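Local coordinates for Glyco_hydro_cc domain-containing protein (Cryptococcus neoformans, PDB 6UBC) that probably binds beta-1,3-glucan oligosaccharides, as a subgroup VII member of glycoside hydrolase family 128, at residues 201-206 with 399-404; 275-280 with 313-318; 343-348 with 374-379; 392-397 with 433-438. One frame throughout, in Å; residues are numbered along the deposited sequence.

Interaction 1: 201-206 with 399-404; sequences GIKAGV and LFESDD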
loop_
_atom_site.group_PDB
_atom_site.type_symbol
_atom_site.label_atom_id
_atom_site.label_comp_id
_atom_site.label_asym_id
_atom_site.label_seq_id
_atom_site.Cartn_x
_atom_site.Cartn_y
_atom_site.Cartn_z
ATOM N N GLY A 201 2.746 -16.040 3.718
ATOM C CA GLY A 201 1.383 -16.594 3.842
ATOM C C GLY A 201 0.511 -15.848 4.829
ATOM O O GLY A 201 -0.481 -16.414 5.311
ATOM N N ILE A 202 0.801 -14.561 5.067
ATOM C CA ILE A 202 -0.022 -13.708 5.972
ATOM C C ILE A 202 -0.399 -12.453 5.175
ATOM O O ILE A 202 0.497 -11.678 4.861
ATOM C CB ILE A 202 0.746 -13.348 7.257
ATOM C CG1 ILE A 202 1.265 -14.587 8.007
ATOM C CG2 ILE A 202 -0.129 -12.476 8.169
ATOM C CD1 ILE A 202 2.181 -14.264 9.134
ATOM N N LYS A 203 -1.664 -12.290 4.860
ATOM C CA LYS A 203 -2.061 -11.115 4.032
ATOM C C LYS A 203 -1.763 -9.843 4.814
ATOM O O LYS A 203 -1.453 -8.817 4.188
ATOM C CB LYS A 203 -3.546 -11.158 3.717
ATOM C CG LYS A 203 -3.970 -12.229 2.718
ATOM C CD LYS A 203 -5.402 -12.081 2.288
ATOM C CE LYS A 203 -5.912 -13.206 1.410
ATOM N NZ LYS A 203 -7.204 -12.895 0.775
ATOM N N ALA A 204 -1.998 -9.860 6.119
ATOM C CA ALA A 204 -2.025 -8.597 6.877
ATOM C C ALA A 204 -0.616 -8.019 6.950
ATOM O O ALA A 204 0.351 -8.749 7.256
ATOM C CB ALA A 204 -2.581 -8.852 8.284
ATOM N N GLY A 205 -0.504 -6.713 6.759
ATOM C CA GLY A 205 0.738 -5.996 6.958
ATOM C C GLY A 205 0.496 -4.663 7.664
ATOM O O GLY A 205 -0.633 -4.385 8.100
ATOM N N VAL A 206 1.509 -3.813 7.625
ATOM C CA VAL A 206 1.308 -2.460 8.194
ATOM C C VAL A 206 2.196 -1.478 7.457
ATOM O O VAL A 206 3.248 -1.893 6.960
ATOM C CB VAL A 206 1.503 -2.468 9.710
ATOM C CG1 VAL A 206 2.991 -2.480 10.067
ATOM C CG2 VAL A 206 0.773 -1.246 10.347
ATOM N N LEU A 399 -13.416 -9.105 5.014
ATOM C CA LEU A 399 -13.557 -9.000 3.564
ATOM C C LEU A 399 -12.232 -9.358 2.909
ATOM O O LEU A 399 -12.232 -10.155 1.958
ATOM C CB LEU A 399 -13.964 -7.572 3.199
ATOM C CG LEU A 399 -14.386 -7.356 1.756
ATOM C CD1 LEU A 399 -15.216 -6.102 1.649
ATOM C CD2 LEU A 399 -13.193 -7.203 0.817
ATOM N N PHE A 400 -11.133 -8.701 3.276
ATOM C CA PHE A 400 -9.849 -8.910 2.589
ATOM C C PHE A 400 -9.426 -10.389 2.731
ATOM O O PHE A 400 -8.991 -10.970 1.736
ATOM C CB PHE A 400 -8.753 -8.006 3.146
ATOM C CG PHE A 400 -8.870 -6.545 2.821
ATOM C CD1 PHE A 400 -9.494 -6.069 1.686
ATOM C CD2 PHE A 400 -8.357 -5.614 3.699
ATOM C CE1 PHE A 400 -9.495 -4.714 1.383
ATOM C CE2 PHE A 400 -8.401 -4.264 3.423
ATOM C CZ PHE A 400 -8.917 -3.801 2.243
ATOM N N GLU A 401 -9.535 -10.944 3.931
ATOM C CA GLU A 401 -9.089 -12.349 4.138
ATOM C C GLU A 401 -9.905 -13.267 3.205
ATOM O O GLU A 401 -9.364 -14.233 2.636
ATOM C CB GLU A 401 -9.194 -12.701 5.622
ATOM C CG GLU A 401 -8.143 -12.035 6.463
ATOM C CD GLU A 401 -6.694 -12.425 6.192
ATOM O OE1 GLU A 401 -6.448 -13.456 5.475
ATOM O OE2 GLU A 401 -5.774 -11.708 6.705
ATOM N N SER A 402 -11.176 -12.976 3.003
ATOM C CA SER A 402 -12.056 -13.913 2.259
ATOM C C SER A 402 -11.940 -13.664 0.748
ATOM O O SER A 402 -12.372 -14.493 -0.047
ATOM C CB SER A 402 -13.455 -13.830 2.782
ATOM O OG SER A 402 -14.010 -12.635 2.324
ATOM N N ASP A 403 -11.317 -12.556 0.346
ATOM C CA ASP A 403 -11.327 -12.146 -1.071
ATOM C C ASP A 403 -10.055 -12.660 -1.719
ATOM O O ASP A 403 -8.956 -12.084 -1.517
ATOM C CB ASP A 403 -11.518 -10.642 -1.241
ATOM C CG ASP A 403 -11.837 -10.225 -2.667
ATOM O OD1 ASP A 403 -11.470 -10.969 -3.620
ATOM O OD2 ASP A 403 -12.429 -9.118 -2.807
ATOM N N ASP A 404 -10.190 -13.645 -2.589
ATOM C CA ASP A 404 -9.018 -14.223 -3.266
ATOM C C ASP A 404 -8.342 -13.224 -4.198
ATOM O O ASP A 404 -7.188 -13.511 -4.593
ATOM C CB ASP A 404 -9.440 -15.436 -4.109
ATOM C CG ASP A 404 -9.666 -16.662 -3.217
ATOM O OD1 ASP A 404 -9.530 -16.531 -1.941
ATOM O OD2 ASP A 404 -9.915 -17.761 -3.791
HETATM O O HOH W 1 -7.776 -15.647 -0.154
HETATM O O HOH W 2 -3.848 -14.513 5.320
HETATM O O HOH W 3 -3.209 -12.037 7.583
#

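Interaction 2: 275-280 with 313-318; sequences PDCSTP and MCHQAA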
loop_
_atom_site.group_PDB
_atom_site.type_symbol
_atom_site.label_atom_id
_atom_site.label_comp_id
_atom_site.label_asym_id
_atom_site.label_seq_id
_atom_site.Cartn_x
_atom_site.Cartn_y
_atom_site.Cartn_z
ATOM N N PRO A 275 0.801 9.339 -7.256
ATOM C CA PRO A 275 1.298 10.297 -8.219
ATOM C C PRO A 275 0.171 11.128 -8.854
ATOM O O PRO A 275 0.476 12.211 -9.459
ATOM C CB PRO A 275 2.083 9.432 -9.233
ATOM C CG PRO A 275 1.372 8.077 -9.134
ATOM C CD PRO A 275 1.044 7.952 -7.652
ATOM N N ASP A 276 -1.065 10.642 -8.780
ATOM C CA ASP A 276 -2.255 11.295 -9.375
ATOM C C ASP A 276 -2.759 12.426 -8.476
ATOM O O ASP A 276 -3.717 13.115 -8.900
ATOM C CB ASP A 276 -3.350 10.270 -9.678
ATOM C CG ASP A 276 -3.808 9.459 -8.506
ATOM O OD1 ASP A 276 -2.947 9.157 -7.612
ATOM O OD2 ASP A 276 -5.023 9.121 -8.479
ATOM N N CYS A 277 -2.182 12.635 -7.313
ATOM C CA CYS A 277 -2.573 13.734 -6.389
ATOM C C CYS A 277 -1.412 14.699 -6.194
ATOM O O CYS A 277 -0.246 14.261 -6.165
ATOM C CB CYS A 277 -3.014 13.208 -5.034
ATOM S SG CYS A 277 -4.812 12.936 -4.978
ATOM N N SER A 278 -1.738 15.952 -5.870
ATOM C CA SER A 278 -0.746 17.039 -5.641
ATOM C C SER A 278 -0.747 17.524 -4.175
ATOM O O SER A 278 0.046 18.402 -3.825
ATOM C CB SER A 278 -1.037 18.148 -6.589
ATOM O OG SER A 278 -2.357 18.596 -6.400
ATOM N N THR A 279 -1.567 16.946 -3.318
ATOM C CA THR A 279 -1.749 17.417 -1.927
ATOM C C THR A 279 -0.728 16.722 -1.055
ATOM O O THR A 279 -0.034 15.785 -1.471
ATOM C CB THR A 279 -3.230 17.221 -1.586
ATOM O OG1 THR A 279 -3.578 15.871 -1.889
ATOM C CG2 THR A 279 -4.117 18.126 -2.415
ATOM N N PRO A 280 -0.535 17.211 0.178
ATOM C CA PRO A 280 0.474 16.641 1.072
ATOM C C PRO A 280 0.506 15.105 1.194
ATOM O O PRO A 280 -0.521 14.499 1.321
ATOM C CB PRO A 280 0.139 17.301 2.429
ATOM C CG PRO A 280 -0.438 18.638 2.026
ATOM C CD PRO A 280 -1.170 18.428 0.719
ATOM N N MET A 313 -3.232 4.839 -6.771
ATOM C CA MET A 313 -4.100 5.980 -7.173
ATOM C C MET A 313 -4.846 6.568 -5.955
ATOM O O MET A 313 -5.705 5.896 -5.329
ATOM C CB MET A 313 -5.100 5.580 -8.254
ATOM C CG MET A 313 -4.428 5.122 -9.539
ATOM S SD MET A 313 -3.317 6.293 -10.366
ATOM C CE MET A 313 -1.736 5.824 -9.648
ATOM N N CYS A 314 -4.683 7.860 -5.747
ATOM C CA CYS A 314 -5.489 8.546 -4.694
ATOM C C CYS A 314 -6.946 8.583 -5.137
ATOM O O CYS A 314 -7.780 8.629 -4.252
ATOM C CB CYS A 314 -4.974 9.946 -4.371
ATOM S SG CYS A 314 -5.177 11.058 -5.771
ATOM N N HIS A 315 -7.232 8.554 -6.442
ATOM C CA HIS A 315 -8.615 8.729 -6.983
ATOM C C HIS A 315 -9.419 7.432 -6.848
ATOM O O HIS A 315 -10.587 7.457 -7.221
ATOM C CB HIS A 315 -8.626 9.305 -8.373
ATOM C CG HIS A 315 -8.214 10.730 -8.443
ATOM N ND1 HIS A 315 -6.895 11.114 -8.654
ATOM C CD2 HIS A 315 -8.960 11.876 -8.312
ATOM C CE1 HIS A 315 -6.849 12.455 -8.651
ATOM N NE2 HIS A 315 -8.103 12.951 -8.513
ATOM N N GLN A 316 -8.824 6.337 -6.371
ATOM C CA GLN A 316 -9.542 5.062 -6.089
ATOM C C GLN A 316 -10.251 4.659 -7.396
ATOM O O GLN A 316 -9.629 4.739 -8.472
ATOM C CB GLN A 316 -10.506 5.257 -4.906
ATOM C CG GLN A 316 -9.775 5.706 -3.644
ATOM C CD GLN A 316 -10.665 5.610 -2.430
ATOM O OE1 GLN A 316 -11.006 4.481 -2.006
ATOM N NE2 GLN A 316 -11.046 6.796 -1.923
ATOM N N ALA A 317 -11.540 4.324 -7.341
ATOM C CA ALA A 317 -12.201 3.770 -8.537
ATOM C C ALA A 317 -12.519 4.900 -9.513
ATOM O O ALA A 317 -12.745 4.602 -10.705
ATOM C CB ALA A 317 -13.412 2.984 -8.089
ATOM N N ALA A 318 -12.434 6.153 -9.084
ATOM C CA ALA A 318 -12.610 7.286 -10.012
ATOM C C ALA A 318 -11.426 7.432 -10.998
ATOM O O ALA A 318 -11.427 8.305 -11.878
ATOM C CB ALA A 318 -12.845 8.555 -9.215
#

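Interaction 3: 343-348 with 374-379; sequences INKNSM and VDDSTD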
loop_
_atom_site.group_PDB
_atom_site.type_symbol
_atom_site.label_atom_id
_atom_site.label_comp_id
_atom_site.label_asym_id
_atom_site.label_seq_id
_atom_site.Cartn_x
_atom_site.Cartn_y
_atom_site.Cartn_z
ATOM N N ILE A 343 -7.506 2.339 -0.304
ATOM C CA ILE A 343 -8.966 2.300 -0.104
ATOM C C ILE A 343 -9.320 3.237 1.041
ATOM O O ILE A 343 -8.917 2.965 2.188
ATOM C CB ILE A 343 -9.423 0.866 0.125
ATOM C CG1 ILE A 343 -9.121 0.021 -1.114
ATOM C CG2 ILE A 343 -10.903 0.797 0.421
ATOM C CD1 ILE A 343 -9.590 -1.427 -0.990
ATOM N N ASN A 344 -10.045 4.291 0.707
ATOM C CA ASN A 344 -10.494 5.300 1.709
ATOM C C ASN A 344 -12.009 5.357 1.539
ATOM O O ASN A 344 -12.462 6.091 0.658
ATOM C CB ASN A 344 -9.779 6.632 1.502
ATOM C CG ASN A 344 -8.290 6.446 1.787
ATOM O OD1 ASN A 344 -7.934 6.197 2.922
ATOM N ND2 ASN A 344 -7.450 6.708 0.793
ATOM N N LYS A 345 -12.693 4.539 2.330
ATOM C CA LYS A 345 -14.138 4.317 2.193
ATOM C C LYS A 345 -14.728 4.172 3.584
ATOM O O LYS A 345 -13.969 4.017 4.520
ATOM C CB LYS A 345 -14.376 3.082 1.334
ATOM C CG LYS A 345 -13.958 3.197 -0.132
ATOM C CD LYS A 345 -14.697 4.254 -0.954
ATOM C CE LYS A 345 -14.302 4.084 -2.392
ATOM N NZ LYS A 345 -14.964 5.053 -3.285
ATOM N N ASN A 346 -16.067 4.256 3.714
ATOM C CA ASN A 346 -16.672 4.075 5.034
ATOM C C ASN A 346 -17.707 2.963 5.024
ATOM O O ASN A 346 -18.432 2.874 6.015
ATOM C CB ASN A 346 -17.286 5.352 5.585
ATOM C CG ASN A 346 -18.550 5.780 4.876
ATOM O OD1 ASN A 346 -18.919 5.218 3.848
ATOM N ND2 ASN A 346 -19.187 6.807 5.405
ATOM N N SER A 347 -17.690 2.102 4.033
ATOM C CA SER A 347 -18.644 0.985 3.873
ATOM C C SER A 347 -17.998 -0.102 3.007
ATOM O O SER A 347 -17.091 0.196 2.173
ATOM C CB SER A 347 -19.955 1.479 3.289
ATOM O OG SER A 347 -19.883 1.680 1.914
ATOM N N MET A 348 -18.358 -1.345 3.271
ATOM C CA MET A 348 -17.838 -2.476 2.483
ATOM C C MET A 348 -18.270 -2.345 1.015
ATOM O O MET A 348 -17.514 -2.802 0.172
ATOM C CB MET A 348 -18.269 -3.795 3.118
ATOM C CG MET A 348 -17.633 -4.051 4.511
ATOM S SD MET A 348 -15.822 -3.789 4.566
ATOM C CE MET A 348 -15.732 -2.126 5.259
ATOM N N VAL A 374 -12.870 6.492 5.722
ATOM C CA VAL A 374 -13.092 7.859 5.194
ATOM C C VAL A 374 -14.435 7.859 4.479
ATOM O O VAL A 374 -14.646 7.016 3.600
ATOM C CB VAL A 374 -11.979 8.297 4.240
ATOM C CG1 VAL A 374 -12.211 9.666 3.664
ATOM C CG2 VAL A 374 -10.598 8.209 4.844
ATOM N N ASP A 375 -15.262 8.859 4.744
ATOM C CA ASP A 375 -16.489 9.090 3.939
ATOM C C ASP A 375 -16.107 9.909 2.714
ATOM O O ASP A 375 -15.854 11.116 2.838
ATOM C CB ASP A 375 -17.559 9.709 4.830
ATOM C CG ASP A 375 -18.817 9.972 4.042
ATOM O OD1 ASP A 375 -18.840 9.649 2.851
ATOM O OD2 ASP A 375 -19.728 10.526 4.641
ATOM N N ASP A 376 -16.028 9.268 1.571
ATOM C CA ASP A 376 -15.631 9.975 0.337
ATOM C C ASP A 376 -16.857 10.200 -0.547
ATOM O O ASP A 376 -16.647 10.485 -1.700
ATOM C CB ASP A 376 -14.530 9.241 -0.421
ATOM C CG ASP A 376 -15.022 7.956 -1.048
ATOM O OD1 ASP A 376 -16.027 7.425 -0.534
ATOM O OD2 ASP A 376 -14.400 7.515 -2.035
ATOM N N SER A 377 -18.076 10.064 -0.028
ATOM C CA SER A 377 -19.335 10.142 -0.837
ATOM C C SER A 377 -19.473 11.545 -1.438
ATOM O O SER A 377 -19.887 11.659 -2.598
ATOM C CB SER A 377 -20.533 9.818 -0.001
ATOM O OG SER A 377 -20.684 10.804 1.001
ATOM N N THR A 378 -19.021 12.561 -0.700
ATOM C CA THR A 378 -19.087 13.987 -1.104
ATOM C C THR A 378 -17.676 14.552 -1.320
ATOM O O THR A 378 -17.367 14.938 -2.468
ATOM C CB THR A 378 -19.928 14.774 -0.082
ATOM O OG1 THR A 378 -21.256 14.248 -0.190
ATOM C CG2 THR A 378 -19.957 16.269 -0.323
ATOM N N ASP A 379 -16.860 14.674 -0.268
ATOM C CA ASP A 379 -15.471 15.192 -0.412
ATOM C C ASP A 379 -14.542 14.117 0.188
ATOM O O ASP A 379 -14.484 12.957 -0.381
ATOM C CB ASP A 379 -15.286 16.557 0.270
ATOM C CG ASP A 379 -16.459 17.543 0.193
ATOM O OD1 ASP A 379 -16.772 18.074 -0.931
ATOM O OD2 ASP A 379 -17.042 17.817 1.273
HETATM O O HOH W 4 -17.204 5.800 1.430
HETATM O O HOH W 5 -19.705 7.223 1.924
HETATM O O HOH W 6 -21.834 7.836 4.173
#

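Interaction 4: 392-397 with 433-438; sequences FINDIV and GQTYLT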
loop_
_atom_site.group_PDB
_atom_site.type_symbol
_atom_site.label_atom_id
_atom_site.label_comp_id
_atom_site.label_asym_id
_atom_site.label_seq_id
_atom_site.Cartn_x
_atom_site.Cartn_y
_atom_site.Cartn_z
ATOM N N PHE A 392 -15.706 -0.923 10.970
ATOM C CA PHE A 392 -15.012 -0.829 9.673
ATOM C C PHE A 392 -13.785 -1.724 9.671
ATOM O O PHE A 392 -13.611 -2.432 8.687
ATOM C CB PHE A 392 -14.668 0.620 9.349
ATOM C CG PHE A 392 -14.019 0.774 8.013
ATOM C CD1 PHE A 392 -14.799 0.908 6.885
ATOM C CD2 PHE A 392 -12.631 0.888 7.908
ATOM C CE1 PHE A 392 -14.210 1.161 5.657
ATOM C CE2 PHE A 392 -12.038 1.118 6.690
ATOM C CZ PHE A 392 -12.830 1.196 5.549
ATOM N N ILE A 393 -12.929 -1.613 10.686
ATOM C CA ILE A 393 -11.661 -2.390 10.708
ATOM C C ILE A 393 -12.049 -3.877 10.718
ATOM O O ILE A 393 -11.450 -4.659 9.966
ATOM C CB ILE A 393 -10.795 -2.000 11.934
ATOM C CG1 ILE A 393 -10.187 -0.590 11.796
ATOM C CG2 ILE A 393 -9.722 -3.041 12.112
ATOM C CD1 ILE A 393 -9.719 0.022 13.109
ATOM N N ASN A 394 -13.002 -4.263 11.554
ATOM C CA ASN A 394 -13.375 -5.706 11.715
ATOM C C ASN A 394 -13.942 -6.224 10.389
ATOM O O ASN A 394 -13.453 -7.283 9.892
ATOM C CB ASN A 394 -14.355 -5.870 12.867
ATOM C CG ASN A 394 -13.657 -5.748 14.210
ATOM O OD1 ASN A 394 -12.546 -6.269 14.394
ATOM N ND2 ASN A 394 -14.360 -5.192 15.184
ATOM N N ASP A 395 -14.804 -5.411 9.757
ATOM C CA ASP A 395 -15.465 -5.737 8.488
ATOM C C ASP A 395 -14.434 -5.862 7.372
ATOM O O ASP A 395 -14.540 -6.788 6.540
ATOM C CB ASP A 395 -16.532 -4.728 8.093
ATOM C CG ASP A 395 -17.844 -4.778 8.884
ATOM O OD1 ASP A 395 -18.042 -5.730 9.623
ATOM O OD2 ASP A 395 -18.641 -3.845 8.742
ATOM N N ILE A 396 -13.522 -4.898 7.238
ATOM C CA ILE A 396 -12.633 -4.850 6.064
ATOM C C ILE A 396 -11.612 -5.990 6.189
ATOM O O ILE A 396 -11.194 -6.581 5.156
ATOM C CB ILE A 396 -11.997 -3.436 5.878
ATOM C CG1 ILE A 396 -11.625 -3.267 4.400
ATOM C CG2 ILE A 396 -10.817 -3.173 6.807
ATOM C CD1 ILE A 396 -11.062 -1.891 4.046
ATOM N N VAL A 397 -11.164 -6.294 7.400
ATOM C CA VAL A 397 -10.179 -7.400 7.588
ATOM C C VAL A 397 -10.828 -8.733 7.183
ATOM O O VAL A 397 -10.214 -9.463 6.352
ATOM C CB VAL A 397 -9.609 -7.406 9.005
ATOM C CG1 VAL A 397 -8.903 -8.747 9.285
ATOM C CG2 VAL A 397 -8.671 -6.205 9.238
ATOM N N GLY A 433 -5.717 0.713 16.875
ATOM C CA GLY A 433 -4.571 -0.205 16.704
ATOM C C GLY A 433 -4.886 -1.605 17.229
ATOM O O GLY A 433 -4.578 -2.653 16.542
ATOM N N GLN A 434 -5.474 -1.660 18.421
ATOM C CA GLN A 434 -5.869 -2.945 19.055
ATOM C C GLN A 434 -6.970 -3.637 18.257
ATOM O O GLN A 434 -6.933 -4.855 18.188
ATOM C CB GLN A 434 -6.350 -2.656 20.475
ATOM C CG GLN A 434 -5.242 -2.148 21.344
ATOM C CD GLN A 434 -5.734 -1.810 22.736
ATOM O OE1 GLN A 434 -6.579 -2.528 23.307
ATOM N NE2 GLN A 434 -5.108 -0.771 23.299
ATOM N N THR A 435 -7.921 -2.902 17.681
ATOM C CA THR A 435 -9.002 -3.541 16.902
ATOM C C THR A 435 -8.330 -4.194 15.680
ATOM O O THR A 435 -8.676 -5.326 15.338
ATOM C CB THR A 435 -10.072 -2.564 16.407
ATOM O OG1 THR A 435 -10.696 -1.997 17.566
ATOM C CG2 THR A 435 -11.101 -3.259 15.546
ATOM N N TYR A 436 -7.398 -3.497 15.033
ATOM C CA TYR A 436 -6.737 -4.116 13.864
ATOM C C TYR A 436 -5.983 -5.374 14.331
ATOM O O TYR A 436 -6.082 -6.425 13.681
ATOM C CB TYR A 436 -5.720 -3.166 13.218
ATOM C CG TYR A 436 -5.055 -3.708 11.979
ATOM C CD1 TYR A 436 -5.780 -3.975 10.837
ATOM C CD2 TYR A 436 -3.668 -3.777 11.891
ATOM C CE1 TYR A 436 -5.157 -4.374 9.674
ATOM C CE2 TYR A 436 -3.033 -4.207 10.737
ATOM C CZ TYR A 436 -3.779 -4.512 9.615
ATOM O OH TYR A 436 -3.181 -4.897 8.431
ATOM N N LEU A 437 -5.218 -5.249 15.412
ATOM C CA LEU A 437 -4.380 -6.386 15.901
ATOM C C LEU A 437 -5.305 -7.577 16.186
ATOM O O LEU A 437 -4.963 -8.707 15.794
ATOM C CB LEU A 437 -3.513 -5.984 17.080
ATOM C CG LEU A 437 -2.676 -7.111 17.747
ATOM C CD1 LEU A 437 -1.839 -7.825 16.746
ATOM C CD2 LEU A 437 -1.845 -6.585 18.916
ATOM N N THR A 438 -6.390 -7.372 16.898
ATOM C CA THR A 438 -7.324 -8.459 17.247
ATOM C C THR A 438 -7.917 -9.078 15.998
ATOM O O THR A 438 -7.964 -10.297 15.924
ATOM C CB THR A 438 -8.433 -7.962 18.173
ATOM O OG1 THR A 438 -7.797 -7.492 19.362
ATOM C CG2 THR A 438 -9.388 -9.075 18.489
HETATM O O HOH W 7 -11.015 -6.665 16.357
#

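Interaction 1: 201-206 with 399-404
Lys-203 and Glu-401 mark the closest backbone approach, their CA atoms 7.1 Å apart, where the lead-in to strand 204-207 passes the final turn of helix 386-402. The backbones themselves share no hydrogen bond; the Lys-203 side chain spans the gap. Extended beyond CG, it carries its ammonium group to the carbonyl end of the helix. NZ donates to Phe-400 O at 2.8 Å, 18° from the carbonyl plane, where the ammonium joins Asp-403 N, and to Glu-401 O at 3.1 Å, from 60° out of the plane. Val-406 O and water 1, which donates to Asp-404 OD1, also lie around NZ; these acceptors outnumber its three protons, and Glu-401 O has poor geometry. The contact lies where a helix finishes and a strand of the barrel sheet starts, the N-terminal side of the strands in what is, as in related glycoside hydrolases, a (beta/alpha)8 barrel. A positive charge here would be expected to interact favourably with the partial negative end of the helix dipole. Glu-401, bent at chi2 (-64°), runs past the lysine in the opposite direction, bringing OE1 to 3.6 Å from Lys-203 CD. Its carboxylate reaches the backbone through water: OE1 accepts a hydrogen bond from water 2, which accepts from Lys-203 N, and OE2 accepts one from water 3, which Ala-204 N reaches at 2.9 Å. Tyr-409 OH holds OE2 as well.

Interaction 2: 275-280 with 313-318
A disulfide and a buttressing aspartate tie together two loops, Cys-277 to Cys-314 and Asp-276 to the 313-315 backbone, each loop following a parallel strand, 268-270 or 307-309, at its C-terminal end. The evidence for the covalent link is the 2.1 Å separation of Cys-277 SG and Cys-314 SG with a C-S-S-C torsion of 86°, close to the unstrained value. Beside it, Asp-276 CG sits between its own backbone N and carbonyl carbon (chi1 57°), which turns the carboxylate to the opposite loop. OD1 accepts from Cys-314 N at 2.9 Å on its syn lone pair. OD2 takes two bonds from one face of the carboxylate: His-315 N at 3.1 Å, on the syn side, and His-315 ND1 at 2.7 Å, which arrives from above the carboxylate plane. Seen from the imidazole, however, that oxygen lies close to the ring plane, with an N-H...O angle of 158°. This His-carboxylate bond would restrain the rotation of the His-315 ring and leaves both aspartate oxygens gripped across the first part of the type I turn 313-316. On the Pro-275 side of the contact, Met-313 folds back through chi2 and chi3; its CE meets Pro-275 CG at 3.9 Å, the two side chains crossing at roughly a right angle. Trp-324 of helix 324-331 packs against Pro-275, Asp-276 and Met-313, while Met-313 also touches Tyr-358 of helix 348-362 and His-315 meets Thr-322 of helix 319-322.

Interaction 3: 343-348 with 374-379
Lys-345 and Asp-376 make the salt bridge of this contact: NZ lies 2.8 Å from Asp-376 OD2 and uses the syn lone pair of that oxygen. The lysine starts away from the opposite segment, but a bend at chi2 (-63°) brings Lys-345 CD up to the two carboxylate oxygens, 3.4 Å from Asp-376 OD2. Next to it the strands are joined by Val-374 N donating to Lys-345 O at 3.0 Å; the N-H points straight at the oxygen (164°), although the donor stands well above the carbonyl plane. Asn-344 and Val-374 extend in the same direction as neighbours across the strands, and CB of the asparagine touches Val-374 CG2 at 3.8 Å.

Further out, Asn-346 and Asp-375 also run alongside each other, amide and carboxylate planes 25° apart. Asn-346 ND2 rests 3.4 Å from Asp-375 CB, and the polar ends meet through solvent: water 5 lies within bonding distance of Asn-346 OD1 and Asp-375 OD1, and water 4 accepts from Asn-346 N and can donate to Asp-376 OD1, though each water has more acceptors near it than protons. Asp-375 is itself held by an Asx turn, OD1 accepting from Ser-377 N at 3.0 Å and from Ser-377 OG at 2.9 Å. In the second shell, Gln-316 packs on Lys-345 and Asp-376 and bonds to Asn-344 N through OE1. The two segments close the beta-alpha-beta unit 339-345, 348-362, 366-375 at the C-terminal ends of its parallel strands, the side on which (beta/alpha)8 glycoside hydrolases generally carry their sugar-binding clefts.

Interaction 4: 392-397 with 433-438
Ile-393 and Tyr-436 form the tight part of this helix pair, their CA atoms being the nearest across it at 6.1 Å. The axes of 392-397 and 433-438 approach to 9.1 Å and run in nearly the same direction, 26° apart. Ile-393 CG2 does most of the touching: it presses on the opposing backbone at Tyr-436 CA, 3.6 Å away, and on the methyl Thr-435 CG2 at 3.7 Å. This branch lies anti to its own backbone N, pointing at the neighbouring helix, and it also sits at the edge of the tyrosine ring. One turn further on, Val-397 CG2 contacts the same ring at Tyr-436 CD1, 4.0 Å, approaching the tyrosine roughly perpendicular to it. Between residues 392-397 and 433-438 there is no direct hydrogen bond, and this half rests on apolar packing.

Toward solvent the contact changes character. Exposed Asn-394 crosses Thr-435 almost perpendicularly, with Asn-394 OD1 3.5 Å from Thr-435 CG2. Beyond that methyl the segments communicate through water 7, which donates to Thr-435 O at 2.9 Å and to Asn-394 OD1. A direct polar link between the two helices lies just beyond the segment, where the Thr-435 hydroxyl bonds to Asn-390 OD1 of helix 386-402.

Both are outer helices of the barrel. The inner side of the pair rests on strand 406-411, where Tyr-409 meets Val-397 and Tyr-436, and Tyr-411 meets Ile-393 and Tyr-436. Tyr-436 OH continues inward to Gly-205 O on strand 204-207, while on its other flank helix 386-402 packs against Met-348 of helix 348-362.

Overall arrangement
All four contacts belong to one catalytic-core fold, consistent with a (beta/alpha)8 barrel. Interactions 1 and 4 share helix 386-402, with centres about 12 Å apart, and their segments alternate along the chain, so the opening strand, that helix and the terminal helix 431-441 are interlocked. Interactions 2 and 3 follow each other in sequence, centres about 14 Å apart, and are coupled by Gln-316 reaching Asn-344. They tie down loops and strand ends at the C-terminal side of the sheet, whereas interaction 1, about 23 Å from interaction 2 between centres, secures its N-terminal side. Met-348 joins interaction 3 to interactions 1 and 4 by packing on Leu-399, Phe-392 and Ile-396.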